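Local coordinates for phosphoglycerate dehydrogenase (Lactobacillus plantarum, PDB 3EVT), which probably catalyses the NAD-dependent oxidation of 3-phosphoglycerate to 3-phosphohydroxypyruvate, the entry step of the phosphorylated route to serine, at residues T235-A240 and H244-A249; H263-W266 and D270-I273. All blocks are in the same frame, centred on the assembly; numbering follows the deposited sequence.

Contact 1: residues T235-A240 and H244-A249; sequences TALMTA and HQLSMA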
ATOM      1  N   THR A 235       4.634 -30.594   5.153  1.00 57.45           N
ATOM      2  CA  THR A 235       5.381 -31.127   6.285  1.00 57.56           C
ATOM      3  C   THR A 235       6.621 -30.311   6.632  1.00 56.20           C
ATOM      4  O   THR A 235       6.793 -29.901   7.797  1.00 56.00           O
ATOM      5  CB  THR A 235       5.747 -32.609   6.052  1.00 58.11           C
ATOM      6  OG1 THR A 235       4.522 -33.359   6.078  1.00 60.44           O
ATOM      7  CG2 THR A 235       6.681 -33.110   7.152  1.00 57.79           C
ATOM      8  N   ALA A 236       7.436 -30.051   5.608  1.00 54.74           N
ATOM      9  CA  ALA A 236       8.607 -29.188   5.752  1.00 54.27           C
ATOM     10  C   ALA A 236       8.211 -27.824   6.337  1.00 54.52           C
ATOM     11  O   ALA A 236       8.882 -27.306   7.256  1.00 54.75           O
ATOM     12  CB  ALA A 236       9.289 -29.024   4.424  1.00 53.75           C
ATOM     13  N   LEU A 237       7.110 -27.260   5.817  1.00 53.42           N
ATOM     14  CA  LEU A 237       6.607 -25.964   6.264  1.00 52.79           C
ATOM     15  C   LEU A 237       6.353 -25.982   7.786  1.00 52.95           C
ATOM     16  O   LEU A 237       6.861 -25.119   8.540  1.00 52.54           O
ATOM     17  CB  LEU A 237       5.355 -25.545   5.460  1.00 52.18           C
ATOM     18  CG  LEU A 237       4.625 -24.263   5.980  1.00 52.76           C
ATOM     19  CD1 LEU A 237       5.481 -22.982   5.906  1.00 51.69           C
ATOM     20  CD2 LEU A 237       3.280 -24.000   5.325  1.00 49.97           C
ATOM     21  N   MET A 238       5.591 -26.977   8.247  1.00 53.47           N
ATOM     22  CA  MET A 238       5.290 -27.064   9.663  1.00 53.64           C
ATOM     23  C   MET A 238       6.545 -27.244  10.513  1.00 53.99           C
ATOM     24  O   MET A 238       6.652 -26.628  11.584  1.00 53.34           O
ATOM     25  CB  MET A 238       4.220 -28.121   9.949  1.00 54.01           C
ATOM     26  CG  MET A 238       2.807 -27.678   9.451  1.00 54.63           C
ATOM     27  SD  MET A 238       1.501 -28.796   9.984  1.00 52.48           S
ATOM     28  CE  MET A 238       1.895 -30.095   8.823  1.00 48.60           C
ATOM     29  N   THR A 239       7.514 -28.027  10.016  1.00 53.63           N
ATOM     30  CA  THR A 239       8.769 -28.166  10.740  1.00 54.06           C
ATOM     31  C   THR A 239       9.685 -26.912  10.682  1.00 52.90           C
ATOM     32  O   THR A 239      10.300 -26.542  11.696  1.00 52.17           O
ATOM     33  CB  THR A 239       9.461 -29.584  10.511  1.00 54.27           C
ATOM     34  OG1 THR A 239      10.017 -29.658   9.217  1.00 57.00           O
ATOM     35  CG2 THR A 239       8.426 -30.725  10.612  1.00 54.88           C
ATOM     36  N   ALA A 240       9.694 -26.203   9.550  1.00 52.75           N
ATOM     37  CA  ALA A 240      10.403 -24.894   9.457  1.00 52.11           C
ATOM     38  C   ALA A 240       9.858 -23.852  10.439  1.00 52.17           C
ATOM     39  O   ALA A 240      10.622 -23.056  10.987  1.00 52.81           O
ATOM     40  CB  ALA A 240      10.337 -24.336   8.072  1.00 51.93           C
ATOM     41  N   HIS A 244      11.615 -22.258  13.946  1.00 60.83           N
ATOM     42  CA  HIS A 244      11.778 -20.841  13.704  1.00 60.82           C
ATOM     43  C   HIS A 244      12.678 -20.536  12.551  1.00 60.18           C
ATOM     44  O   HIS A 244      13.440 -19.571  12.626  1.00 61.17           O
ATOM     45  CB  HIS A 244      12.368 -20.186  14.935  1.00 61.75           C
ATOM     46  CG  HIS A 244      11.690 -20.609  16.192  1.00 65.28           C
ATOM     47  ND1 HIS A 244      10.401 -20.228  16.494  1.00 68.80           N
ATOM     48  CD2 HIS A 244      12.090 -21.420  17.200  1.00 70.42           C
ATOM     49  CE1 HIS A 244      10.041 -20.766  17.648  1.00 71.37           C
ATOM     50  NE2 HIS A 244      11.043 -21.505  18.092  1.00 73.10           N
ATOM     51  N   GLN A 245      12.641 -21.352  11.504  1.00 58.98           N
ATOM     52  CA  GLN A 245      13.317 -21.002  10.265  1.00 58.70           C
ATOM     53  C   GLN A 245      12.413 -20.013   9.515  1.00 57.22           C
ATOM     54  O   GLN A 245      12.865 -19.264   8.640  1.00 57.45           O
ATOM     55  CB  GLN A 245      13.567 -22.256   9.412  1.00 59.02           C
ATOM     56  CG  GLN A 245      14.961 -22.852   9.537  1.00 63.58           C
ATOM     57  CD  GLN A 245      15.050 -24.340   9.079  1.00 70.80           C
ATOM     58  OE1 GLN A 245      14.044 -25.079   9.053  1.00 73.31           O
ATOM     59  NE2 GLN A 245      16.271 -24.778   8.722  1.00 72.28           N
ATOM     60  N   LEU A 246      11.125 -20.052   9.856  1.00 55.25           N
ATOM     61  CA  LEU A 246      10.093 -19.171   9.281  1.00 53.34           C
ATOM     62  C   LEU A 246       9.325 -18.580  10.458  1.00 52.11           C
ATOM     63  O   LEU A 246       9.080 -19.280  11.443  1.00 51.58           O
ATOM     64  CB  LEU A 246       9.110 -19.970   8.418  1.00 52.78           C
ATOM     65  CG  LEU A 246       9.545 -20.594   7.088  1.00 52.72           C
ATOM     66  CD1 LEU A 246       8.343 -21.106   6.302  1.00 52.38           C
ATOM     67  CD2 LEU A 246      10.317 -19.602   6.238  1.00 51.30           C
ATOM     68  N   SER A 247       8.895 -17.321  10.353  1.00 50.71           N
ATOM     69  CA  SER A 247       8.079 -16.741  11.442  1.00 48.34           C
ATOM     70  C   SER A 247       6.571 -17.025  11.307  1.00 47.30           C
ATOM     71  O   SER A 247       5.881 -17.134  12.316  1.00 46.77           O
ATOM     72  CB  SER A 247       8.290 -15.233  11.575  1.00 48.19           C
ATOM     73  OG  SER A 247       8.254 -14.579  10.313  1.00 48.75           O
ATOM     74  N   MET A 248       6.064 -17.156  10.076  1.00 45.37           N
ATOM     75  CA  MET A 248       4.610 -17.137   9.825  1.00 44.34           C
ATOM     76  C   MET A 248       4.406 -17.617   8.388  1.00 43.02           C
ATOM     77  O   MET A 248       5.326 -17.490   7.555  1.00 41.43           O
ATOM     78  CB  MET A 248       4.035 -15.698   9.925  1.00 43.27           C
ATOM     79  CG  MET A 248       3.859 -15.117  11.309  1.00 45.94           C
ATOM     80  SD  MET A 248       2.537 -15.757  12.405  1.00 42.42           S
ATOM     81  CE  MET A 248       1.290 -15.781  11.163  1.00 37.51           C
ATOM     82  N   ALA A 249       3.212 -18.132   8.094  1.00 42.15           N
ATOM     83  CA  ALA A 249       2.831 -18.419   6.702  1.00 42.70           C
ATOM     84  C   ALA A 249       1.399 -17.966   6.406  1.00 42.59           C
ATOM     85  O   ALA A 249       0.566 -17.885   7.308  1.00 44.10           O
ATOM     86  CB  ALA A 249       2.977 -19.851   6.404  1.00 42.77           C
TER

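Contact 2: residues H263-W266 and D270-I273; sequences HPLW and DVLI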
ATOM      1  N   HIS A 263      -7.197 -31.281   9.015  1.00 57.03           N
ATOM      2  CA  HIS A 263      -5.782 -31.056   8.732  1.00 56.09           C
ATOM      3  C   HIS A 263      -5.118 -30.228   9.849  1.00 55.60           C
ATOM      4  O   HIS A 263      -5.737 -29.290  10.386  1.00 55.33           O
ATOM      5  CB  HIS A 263      -5.591 -30.381   7.377  1.00 55.48           C
ATOM      6  CG  HIS A 263      -4.231 -30.584   6.810  1.00 55.92           C
ATOM      7  ND1 HIS A 263      -3.123 -29.922   7.294  1.00 55.34           N
ATOM      8  CD2 HIS A 263      -3.786 -31.406   5.826  1.00 55.02           C
ATOM      9  CE1 HIS A 263      -2.056 -30.317   6.624  1.00 55.71           C
ATOM     10  NE2 HIS A 263      -2.432 -31.212   5.722  1.00 54.41           N
ATOM     11  N   PRO A 264      -3.876 -30.593  10.217  1.00 55.18           N
ATOM     12  CA  PRO A 264      -3.262 -29.915  11.378  1.00 55.18           C
ATOM     13  C   PRO A 264      -2.824 -28.466  11.091  1.00 54.33           C
ATOM     14  O   PRO A 264      -2.715 -27.660  12.029  1.00 54.61           O
ATOM     15  CB  PRO A 264      -2.093 -30.845  11.795  1.00 55.34           C
ATOM     16  CG  PRO A 264      -1.924 -31.867  10.666  1.00 54.69           C
ATOM     17  CD  PRO A 264      -3.116 -31.777   9.753  1.00 55.53           C
ATOM     18  N   LEU A 265      -2.626 -28.130   9.813  1.00 53.40           N
ATOM     19  CA  LEU A 265      -2.402 -26.716   9.404  1.00 52.20           C
ATOM     20  C   LEU A 265      -3.431 -25.749   9.976  1.00 51.14           C
ATOM     21  O   LEU A 265      -3.095 -24.623  10.376  1.00 50.19           O
ATOM     22  CB  LEU A 265      -2.369 -26.546   7.867  1.00 51.83           C
ATOM     23  CG  LEU A 265      -1.071 -26.810   7.119  1.00 51.23           C
ATOM     24  CD1 LEU A 265      -1.275 -26.515   5.667  1.00 47.40           C
ATOM     25  CD2 LEU A 265       0.134 -25.987   7.700  1.00 49.60           C
ATOM     26  N   TRP A 266      -4.689 -26.164  10.001  1.00 50.24           N
ATOM     27  CA  TRP A 266      -5.737 -25.280  10.555  1.00 50.61           C
ATOM     28  C   TRP A 266      -5.552 -24.910  12.027  1.00 50.68           C
ATOM     29  O   TRP A 266      -5.952 -23.823  12.441  1.00 49.17           O
ATOM     30  CB  TRP A 266      -7.120 -25.906  10.472  1.00 49.71           C
ATOM     31  CG  TRP A 266      -7.745 -26.116   9.085  1.00 50.55           C
ATOM     32  CD1 TRP A 266      -7.859 -27.306   8.412  1.00 49.20           C
ATOM     33  CD2 TRP A 266      -8.423 -25.128   8.270  1.00 47.89           C
ATOM     34  NE1 TRP A 266      -8.556 -27.108   7.235  1.00 51.28           N
ATOM     35  CE2 TRP A 266      -8.911 -25.789   7.129  1.00 48.20           C
ATOM     36  CE3 TRP A 266      -8.672 -23.757   8.412  1.00 48.82           C
ATOM     37  CZ2 TRP A 266      -9.624 -25.128   6.119  1.00 47.10           C
ATOM     38  CZ3 TRP A 266      -9.379 -23.092   7.412  1.00 48.41           C
ATOM     39  CH2 TRP A 266      -9.826 -23.780   6.260  1.00 49.19           C
ATOM     40  N   ASP A 270       0.109 -19.782  13.591  1.00 43.93           N
ATOM     41  CA  ASP A 270       1.156 -19.139  12.814  1.00 44.00           C
ATOM     42  C   ASP A 270       0.998 -19.422  11.318  1.00 43.23           C
ATOM     43  O   ASP A 270       1.927 -19.183  10.536  1.00 41.80           O
ATOM     44  CB  ASP A 270       2.559 -19.567  13.295  1.00 44.25           C
ATOM     45  CG  ASP A 270       2.805 -21.064  13.149  1.00 44.45           C
ATOM     46  OD1 ASP A 270       1.891 -21.778  12.706  1.00 44.99           O
ATOM     47  OD2 ASP A 270       3.906 -21.533  13.512  1.00 44.68           O
ATOM     48  N   VAL A 271      -0.175 -19.941  10.938  1.00 42.23           N
ATOM     49  CA  VAL A 271      -0.469 -20.137   9.521  1.00 42.57           C
ATOM     50  C   VAL A 271      -1.854 -19.567   9.268  1.00 42.15           C
ATOM     51  O   VAL A 271      -2.794 -19.890  10.014  1.00 42.27           O
ATOM     52  CB  VAL A 271      -0.387 -21.627   9.090  1.00 41.91           C
ATOM     53  CG1 VAL A 271      -0.674 -21.795   7.600  1.00 41.31           C
ATOM     54  CG2 VAL A 271       0.960 -22.192   9.410  1.00 42.53           C
ATOM     55  N   LEU A 272      -1.985 -18.689   8.274  1.00 41.05           N
ATOM     56  CA  LEU A 272      -3.296 -18.088   8.008  1.00 42.18           C
ATOM     57  C   LEU A 272      -3.826 -18.721   6.767  1.00 41.80           C
ATOM     58  O   LEU A 272      -3.301 -18.464   5.709  1.00 43.69           O
ATOM     59  CB  LEU A 272      -3.188 -16.575   7.739  1.00 41.86           C
ATOM     60  CG  LEU A 272      -2.335 -15.679   8.657  1.00 45.21           C
ATOM     61  CD1 LEU A 272      -2.331 -14.163   8.267  1.00 40.91           C
ATOM     62  CD2 LEU A 272      -2.742 -15.871  10.076  1.00 45.31           C
ATOM     63  N   ILE A 273      -4.870 -19.527   6.882  1.00 41.59           N
ATOM     64  CA  ILE A 273      -5.410 -20.234   5.739  1.00 40.41           C
ATOM     65  C   ILE A 273      -6.518 -19.374   5.163  1.00 41.13           C
ATOM     66  O   ILE A 273      -7.443 -18.978   5.893  1.00 40.99           O
ATOM     67  CB  ILE A 273      -6.045 -21.637   6.169  1.00 40.48           C
ATOM     68  CG1 ILE A 273      -5.057 -22.451   6.977  1.00 38.39           C
ATOM     69  CG2 ILE A 273      -6.495 -22.448   4.930  1.00 38.97           C
ATOM     70  CD1 ILE A 273      -3.837 -22.923   6.157  1.00 40.09           C
TER

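Contact 1: residues T235-A240 and H244-A249
Gln245 and Leu246 both direct their backbone N-H groups at the carbonyl oxygen of Ala240, where a Schellman motif ends helix 234-242 in a beta-alpha-beta unit of the Rossmann-type domain. Gln245 N lies 2.7 Å from Ala240 O, nearly in line with the carbonyl bond (C=O...N 164°). Leu246 N lies 3.2 Å from Ala240 O and comes from above the carbonyl plane, 57° out of it, so Ala240 O accepts two backbone N-H groups that reach it from different directions. His244, with positive phi, is the C-prime residue that makes this turn possible; its own N-H goes to Leu241 O.

Beyond the turn the contact is apolar. Leu246 CG rests 3.9 Å from Ala240 CB, and Gln245 OE1 approaches the same methyl. Leu237 holds CG anti to its N (chi1 172°), which carries CD1 to the returning chain; Leu237 CD1 lies 3.4 Å from Leu246 CD1, tighter than usual for two carbons, and the leucine side chains cross at about a right angle. Leu223 of the neighbouring strand touches both leucines, and Phe214 of helix 211-215 packs on Ala240. Further along, Ala249, already in strand 248-251, places its CB 4.0 Å from Leu237 CD1.

Contact 2: residues H263-W266 and D270-I273
Ile273 sets its branched side chain against the indole of Trp266, joining the loop before strand 271-273 to that strand, the last in order of the parallel Rossmann-type sheet within the chain. The bump is the sec-butyl group and the surface it meets is the six-membered ring. Ile273 CG2 sits 4.1 Å from the centroid of that ring and 22° off its normal, which identifies a CH-pi contact over the face. Ile273 CG2 is displaced toward the rim, 3.8 Å from Trp266 CH2, while Ile273 CB is equally close to CZ3 of the same indole. The side chains cross at about a right angle. Although the CB of Trp266 points away from the strand, the far end of the indole comes nearer and meets Ile273. With CG1 beside the backbone N (chi1 -52°), Ile273 has CG2 anti to that N and turned to the ring, and its other branch extends toward Leu265, where Ile273 CD1 comes 4.3 Å from Leu265 CB.

Ile273 CD1 thus fits beside the base of the leucine, and Val271 fills in at its end: Val271 CG2 and Leu265 CD2 are 4.2 Å apart. Leu251 of the adjacent strand touches both Leu265 and Val271 and adds to this apolar layer.

The contact lies at the dimer interface, where Gln120 of the second subunit bonds to Trp266 O, Val271 O and Ile273 N and Trp126 of that subunit packs on Ile273. Within the loop, the indole NE1 donates to Leu259 O. The turn carrying Leu265 is braced by its N-H: Leu265 N meets His263 ND1 at 3.1 Å, close to the imidazole plane and nearly straight (160°).

Contacts 1 and 2 follow one another along the chain, with centres about 11 Å apart, and meet through neighbouring parallel strands of one sheet. Two probable backbone hydrogen bonds join those strands: Ala249 N to Asp270 O at 3.0 Å and Ala249 O to Leu272 N at 2.8 Å. Ala249 is thereby shared between the helix packing of contact 1 and the strand of contact 2. A second bridge is apolar, with Met238 CG 3.6 Å from Leu265 CD2, so helix 234-242 also touches the loop 263-266. They differ in surroundings: the second subunit reaches contact 2, whereas no other chain of the assembly touches contact 1.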